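Local coordinates for Alr1010 protein (Nostoc, PDB 3URG) that probably binds calcium ions, as a member of the CcbP family of calcium-binding proteins, at residues 95-100 with 134-139; 99-104 with 110-115. All blocks are in the same frame, centred on the assembly; numbering follows the deposited sequence.

In the fold
Helices 28-39 and 45-59 come first in the chain, followed by strands 64-72 and 77-86; a loop then leads to the overlapping segments from which both contacts start, sharing Tyr99 and Val100. Contact 2 closes the shorter loop, folding 110-115 back on 99-104 as a beta hairpin at one margin of the antiparallel sheet. Contact 1 closes a longer one, joining the approach to that strand with helix 127-141 near the C terminus. The hairpin therefore nests inside the loop of contact 1. Their centres lie about 16 Å apart: contact 1 ties the loop leading into the strand to helix 127-141, close to the centre of the molecule, and contact 2 pairs the two strands at the sheet margin.

Contact 1: 95-100 with 134-139; sequences LKDMYV and ADWLYW
Met98 and Trp136 face each other across a loop-to-helix interface, their CA atoms 8.7 Å apart, a spacing too wide for backbone contact, so side chains and a water bridge it. The indole of Trp136 reaches across because its CG stands anti to the backbone N (chi1 173°). Met98 lays its CG over one face of the six-membered ring, 3.5 Å from the centroid and displaced toward the rim, a CH-pi contact. Its SD sits farther above the same ring, 5.2 Å from the centroid, giving a looser Met-aromatic contact. Asp97 approaches the indole at its edge instead: OD1 lies in the ring plane, 3.3 Å from Trp136 CZ2. Asp97 OD1 accepts a bent hydrogen bond (138°) from Met98 N at 2.7 Å. One water completes the join, its oxygen 2.9 Å from Trp136 NE1, whose N-H it accepts, and donates to both Asp97 OD1 and Met98 O; the indole N-H is satisfied within a buried contact. Trp52 of helix 45-59 meets Trp136 edge-to-face and Leu56 of that helix touches Met98, while Met98 shares a backbone bond with Leu117, so the contact lies where helices 127-141 and 45-59 meet the loop leading into strand 99-104.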
loop_
_atom_site.group_PDB
_atom_site.type_symbol
_atom_site.label_atom_id
_atom_site.label_comp_id
_atom_site.label_asym_id
_atom_site.label_seq_id
_atom_site.Cartn_x
_atom_site.Cartn_y
_atom_site.Cartn_z
ATOM N N LEU A 95 5.989 -4.982 -9.709
ATOM C CA LEU A 95 5.049 -5.084 -10.827
ATOM C C LEU A 95 3.705 -5.721 -10.461
ATOM O O LEU A 95 2.717 -5.563 -11.185
ATOM C CB LEU A 95 5.684 -5.823 -12.008
ATOM C CG LEU A 95 6.108 -4.957 -13.194
ATOM C CD1 LEU A 95 7.079 -3.870 -12.755
ATOM C CD2 LEU A 95 6.719 -5.823 -14.288
ATOM N N LYS A 96 3.662 -6.433 -9.340
ATOM C CA LYS A 96 2.449 -7.153 -8.955
ATOM C C LYS A 96 1.582 -6.399 -7.938
ATOM O O LYS A 96 0.363 -6.299 -8.084
ATOM C CB LYS A 96 2.819 -8.529 -8.392
ATOM N N ASP A 97 2.220 -5.871 -6.904
ATOM C CA ASP A 97 1.491 -5.289 -5.787
ATOM C C ASP A 97 2.426 -4.344 -5.073
ATOM O O ASP A 97 3.628 -4.337 -5.358
ATOM C CB ASP A 97 1.054 -6.406 -4.831
ATOM C CG ASP A 97 -0.218 -6.070 -4.077
ATOM O OD1 ASP A 97 -0.509 -4.866 -3.869
ATOM O OD2 ASP A 97 -0.925 -7.021 -3.678
ATOM N N MET A 98 1.882 -3.546 -4.150
ATOM C CA MET A 98 2.694 -2.656 -3.325
ATOM C C MET A 98 2.978 -3.303 -1.968
ATOM O O MET A 98 2.055 -3.524 -1.188
ATOM C CB MET A 98 1.986 -1.306 -3.132
ATOM C CG MET A 98 1.830 -0.519 -4.460
ATOM S SD MET A 98 3.438 0.129 -5.002
ATOM C CE MET A 98 3.815 -0.848 -6.450
ATOM N N TYR A 99 4.251 -3.600 -1.699
ATOM C CA TYR A 99 4.648 -4.257 -0.457
ATOM C C TYR A 99 5.414 -3.293 0.427
ATOM O O TYR A 99 6.140 -2.431 -0.062
ATOM C CB TYR A 99 5.523 -5.493 -0.732
ATOM C CG TYR A 99 4.791 -6.623 -1.417
ATOM C CD1 TYR A 99 4.157 -7.616 -0.682
ATOM C CD2 TYR A 99 4.734 -6.695 -2.801
ATOM C CE1 TYR A 99 3.476 -8.648 -1.307
ATOM C CE2 TYR A 99 4.059 -7.723 -3.438
ATOM C CZ TYR A 99 3.430 -8.696 -2.684
ATOM O OH TYR A 99 2.762 -9.719 -3.314
ATOM N N VAL A 100 5.237 -3.437 1.733
ATOM C CA VAL A 100 6.016 -2.675 2.678
ATOM C C VAL A 100 6.744 -3.639 3.593
ATOM O O VAL A 100 6.350 -4.797 3.754
ATOM C CB VAL A 100 5.140 -1.751 3.525
ATOM C CG1 VAL A 100 4.558 -0.601 2.657
ATOM C CG2 VAL A 100 4.034 -2.550 4.207
ATOM N N ALA A 134 -5.311 5.281 1.697
ATOM C CA ALA A 134 -6.665 5.309 1.142
ATOM C C ALA A 134 -6.681 5.391 -0.394
ATOM O O ALA A 134 -7.561 4.820 -1.043
ATOM C CB ALA A 134 -7.451 6.469 1.735
ATOM N N ASP A 135 -5.724 6.113 -0.968
ATOM C CA ASP A 135 -5.650 6.238 -2.429
ATOM C C ASP A 135 -5.339 4.870 -3.027
ATOM O O ASP A 135 -5.892 4.472 -4.067
ATOM C CB ASP A 135 -4.551 7.222 -2.838
ATOM C CG ASP A 135 -4.962 8.685 -2.691
ATOM O OD1 ASP A 135 -4.049 9.536 -2.696
ATOM O OD2 ASP A 135 -6.172 8.994 -2.574
ATOM N N TRP A 136 -4.428 4.155 -2.379
ATOM C CA TRP A 136 -4.024 2.840 -2.877
ATOM C C TRP A 136 -5.185 1.854 -2.741
ATOM O O TRP A 136 -5.503 1.123 -3.673
ATOM C CB TRP A 136 -2.778 2.337 -2.122
ATOM C CG TRP A 136 -2.393 0.916 -2.459
ATOM C CD1 TRP A 136 -2.313 -0.135 -1.595
ATOM C CD2 TRP A 136 -2.052 0.397 -3.754
ATOM N NE1 TRP A 136 -1.935 -1.272 -2.263
ATOM C CE2 TRP A 136 -1.770 -0.976 -3.592
ATOM C CE3 TRP A 136 -1.960 0.960 -5.032
ATOM C CZ2 TRP A 136 -1.397 -1.797 -4.658
ATOM C CZ3 TRP A 136 -1.578 0.133 -6.100
ATOM C CH2 TRP A 136 -1.313 -1.226 -5.902
ATOM N N LEU A 137 -5.821 1.837 -1.569
ATOM C CA LEU A 137 -7.015 1.016 -1.369
ATOM C C LEU A 137 -8.116 1.346 -2.389
ATOM O O LEU A 137 -8.811 0.454 -2.890
ATOM C CB LEU A 137 -7.538 1.182 0.062
ATOM C CG LEU A 137 -6.570 0.649 1.122
ATOM C CD1 LEU A 137 -7.088 0.885 2.546
ATOM C CD2 LEU A 137 -6.318 -0.831 0.873
ATOM N N TYR A 138 -8.264 2.629 -2.705
ATOM C CA TYR A 138 -9.237 3.048 -3.705
ATOM C C TYR A 138 -8.904 2.502 -5.097
ATOM O O TYR A 138 -9.771 1.980 -5.793
ATOM C CB TYR A 138 -9.331 4.580 -3.740
ATOM C CG TYR A 138 -10.107 5.111 -4.932
ATOM C CD1 TYR A 138 -9.447 5.590 -6.056
ATOM C CD2 TYR A 138 -11.501 5.158 -4.918
ATOM C CE1 TYR A 138 -10.156 6.075 -7.160
ATOM C CE2 TYR A 138 -12.213 5.651 -6.009
ATOM C CZ TYR A 138 -11.536 6.102 -7.126
ATOM O OH TYR A 138 -12.245 6.592 -8.212
ATOM N N TRP A 139 -7.647 2.642 -5.502
ATOM C CA TRP A 139 -7.176 2.115 -6.779
ATOM C C TRP A 139 -7.542 0.630 -6.935
ATOM O O TRP A 139 -8.043 0.205 -7.983
ATOM C CB TRP A 139 -5.657 2.345 -6.871
ATOM C CG TRP A 139 -4.919 1.667 -8.001
ATOM C CD1 TRP A 139 -4.412 0.403 -8.000
ATOM C CD2 TRP A 139 -4.539 2.251 -9.256
ATOM N NE1 TRP A 139 -3.767 0.151 -9.191
ATOM C CE2 TRP A 139 -3.826 1.274 -9.971
ATOM C CE3 TRP A 139 -4.747 3.504 -9.849
ATOM C CZ2 TRP A 139 -3.329 1.503 -11.253
ATOM C CZ3 TRP A 139 -4.246 3.728 -11.114
ATOM C CH2 TRP A 139 -3.548 2.736 -11.802
HETATM O O HOH W 1 -0.914 -3.876 -1.524
#

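Contact 2: 99-104 with 110-115; sequences YVEVAD and DDVYTA
Tyr99 opens the hairpin by resting its CB against Thr114 CG2 at 3.6 Å, the two side chains crossing at about a right angle, while its CA-H points to Ala115 O. Val100 is then held at both polar atoms: its N donates to Ala115 O at 2.7 Å and its O accepts from Ala115 N at 2.9 Å, a hydrogen-bonded antiparallel pair. Glu101 faces Thr114 in a non-hydrogen-bonded pair, but its extended chain runs diagonally to the next residue on that face, bringing Glu101 OE1 to 3.0 Å from Val112 CG1, a close approach. At Val102 the pair of hydrogen bonds recurs, with N to Tyr113 O and Tyr113 N to Val102 O. The two methyls of Val102 divide the work on the other face: Val102 CG2 packs on Tyr113 CB at 3.9 Å, while CG1 turns to Ala115 CB. Ala103 pairs with Val112, their methyls CB and CG2 only loosely together at 4.4 Å. Asp104 ends the ladder with a single, longer bond from its N to Asp111 O, 3.2 Å. Asp104 CG stands between the backbone N and the carbonyl carbon (chi1 62°), which puts Asp104 OD1 at the edge of the Tyr113 ring, in plane and 3.3 Å from CE2. Asp111 OD2 lies near that OD1, and the resulting like-charge strain is probably eased by Lys81, which forms a salt bridge with Asp104 OD2. Within the antiparallel sheet, strand 111-116 is outermost and 99-104 lies between it and 77-86; Trp68 of strand 64-72 reaches over to meet Val102, Tyr113 and Ala115 on their shared face.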
loop_
_atom_site.group_PDB
_atom_site.type_symbol
_atom_site.label_atom_id
_atom_site.label_comp_id
_atom_site.label_asym_id
_atom_site.label_seq_id
_atom_site.Cartn_x
_atom_site.Cartn_y
_atom_site.Cartn_z
ATOM N N TYR A 99 4.251 -3.600 -1.699
ATOM C CA TYR A 99 4.648 -4.257 -0.457
ATOM C C TYR A 99 5.414 -3.293 0.427
ATOM O O TYR A 99 6.140 -2.431 -0.062
ATOM C CB TYR A 99 5.523 -5.493 -0.732
ATOM C CG TYR A 99 4.791 -6.623 -1.417
ATOM C CD1 TYR A 99 4.157 -7.616 -0.682
ATOM C CD2 TYR A 99 4.734 -6.695 -2.801
ATOM C CE1 TYR A 99 3.476 -8.648 -1.307
ATOM C CE2 TYR A 99 4.059 -7.723 -3.438
ATOM C CZ TYR A 99 3.430 -8.696 -2.684
ATOM O OH TYR A 99 2.762 -9.719 -3.314
ATOM N N VAL A 100 5.237 -3.437 1.733
ATOM C CA VAL A 100 6.016 -2.675 2.678
ATOM C C VAL A 100 6.744 -3.639 3.593
ATOM O O VAL A 100 6.350 -4.797 3.754
ATOM C CB VAL A 100 5.140 -1.751 3.525
ATOM C CG1 VAL A 100 4.558 -0.601 2.657
ATOM C CG2 VAL A 100 4.034 -2.550 4.207
ATOM N N GLU A 101 7.817 -3.161 4.193
ATOM C CA GLU A 101 8.496 -3.946 5.196
ATOM C C GLU A 101 7.992 -3.583 6.580
ATOM O O GLU A 101 7.869 -2.403 6.900
ATOM C CB GLU A 101 9.982 -3.684 5.145
ATOM C CG GLU A 101 10.607 -3.872 6.491
ATOM C CD GLU A 101 12.084 -3.747 6.416
ATOM O OE1 GLU A 101 12.763 -3.941 7.448
ATOM O OE2 GLU A 101 12.560 -3.450 5.303
ATOM N N VAL A 102 7.726 -4.602 7.400
ATOM C CA VAL A 102 7.185 -4.411 8.751
ATOM C C VAL A 102 7.994 -5.209 9.764
ATOM O O VAL A 102 8.573 -6.239 9.421
ATOM C CB VAL A 102 5.697 -4.831 8.843
ATOM C CG1 VAL A 102 4.889 -4.181 7.687
ATOM C CG2 VAL A 102 5.539 -6.344 8.795
ATOM N N ALA A 103 8.050 -4.731 11.006
ATOM C CA ALA A 103 8.827 -5.420 12.037
ATOM C C ALA A 103 8.003 -5.603 13.293
ATOM O O ALA A 103 7.299 -4.689 13.714
ATOM C CB ALA A 103 10.107 -4.647 12.360
ATOM N N ASP A 104 8.069 -6.781 13.902
ATOM C CA ASP A 104 7.573 -6.863 15.270
ATOM C C ASP A 104 8.767 -6.804 16.208
ATOM O O ASP A 104 9.729 -7.559 16.077
ATOM C CB ASP A 104 6.613 -8.039 15.535
ATOM C CG ASP A 104 7.245 -9.385 15.316
ATOM O OD1 ASP A 104 8.030 -9.529 14.361
ATOM O OD2 ASP A 104 6.933 -10.313 16.093
ATOM N N ASP A 110 14.181 -8.910 16.882
ATOM C CA ASP A 110 13.394 -8.322 15.798
ATOM C C ASP A 110 13.223 -9.277 14.614
ATOM O O ASP A 110 14.193 -9.858 14.124
ATOM C CB ASP A 110 14.023 -7.008 15.318
ATOM C CG ASP A 110 13.430 -5.784 16.006
ATOM O OD1 ASP A 110 13.430 -5.733 17.255
ATOM O OD2 ASP A 110 12.971 -4.865 15.292
ATOM N N ASP A 111 11.981 -9.437 14.165
ATOM C CA ASP A 111 11.681 -10.221 12.974
ATOM C C ASP A 111 11.089 -9.285 11.931
ATOM O O ASP A 111 10.084 -8.631 12.195
ATOM C CB ASP A 111 10.658 -11.308 13.289
ATOM C CG ASP A 111 11.181 -12.342 14.256
ATOM O OD1 ASP A 111 12.403 -12.606 14.247
ATOM O OD2 ASP A 111 10.357 -12.900 15.014
ATOM N N VAL A 112 11.705 -9.216 10.756
ATOM C CA VAL A 112 11.206 -8.359 9.682
ATOM C C VAL A 112 10.448 -9.174 8.637
ATOM O O VAL A 112 10.837 -10.295 8.306
ATOM C CB VAL A 112 12.339 -7.604 8.998
ATOM C CG1 VAL A 112 11.785 -6.696 7.931
ATOM C CG2 VAL A 112 13.124 -6.803 10.027
ATOM N N TYR A 113 9.360 -8.612 8.125
ATOM C CA TYR A 113 8.527 -9.326 7.163
ATOM C C TYR A 113 8.199 -8.427 5.982
ATOM O O TYR A 113 8.316 -7.206 6.063
ATOM C CB TYR A 113 7.204 -9.763 7.798
ATOM C CG TYR A 113 7.318 -10.651 9.017
ATOM C CD1 TYR A 113 7.147 -12.031 8.918
ATOM C CD2 TYR A 113 7.554 -10.105 10.276
ATOM C CE1 TYR A 113 7.237 -12.853 10.050
ATOM C CE2 TYR A 113 7.644 -10.916 11.413
ATOM C CZ TYR A 113 7.484 -12.285 11.293
ATOM O OH TYR A 113 7.575 -13.084 12.417
ATOM N N THR A 114 7.767 -9.037 4.888
ATOM C CA THR A 114 7.219 -8.281 3.771
ATOM C C THR A 114 5.710 -8.455 3.796
ATOM O O THR A 114 5.216 -9.576 3.871
ATOM C CB THR A 114 7.782 -8.788 2.443
ATOM O OG1 THR A 114 9.209 -8.654 2.460
ATOM C CG2 THR A 114 7.231 -7.979 1.289
ATOM N N ALA A 115 4.983 -7.342 3.778
ATOM C CA ALA A 115 3.532 -7.368 3.834
ATOM C C ALA A 115 2.952 -6.523 2.703
ATOM O O ALA A 115 3.507 -5.461 2.356
ATOM C CB ALA A 115 3.052 -6.813 5.178
#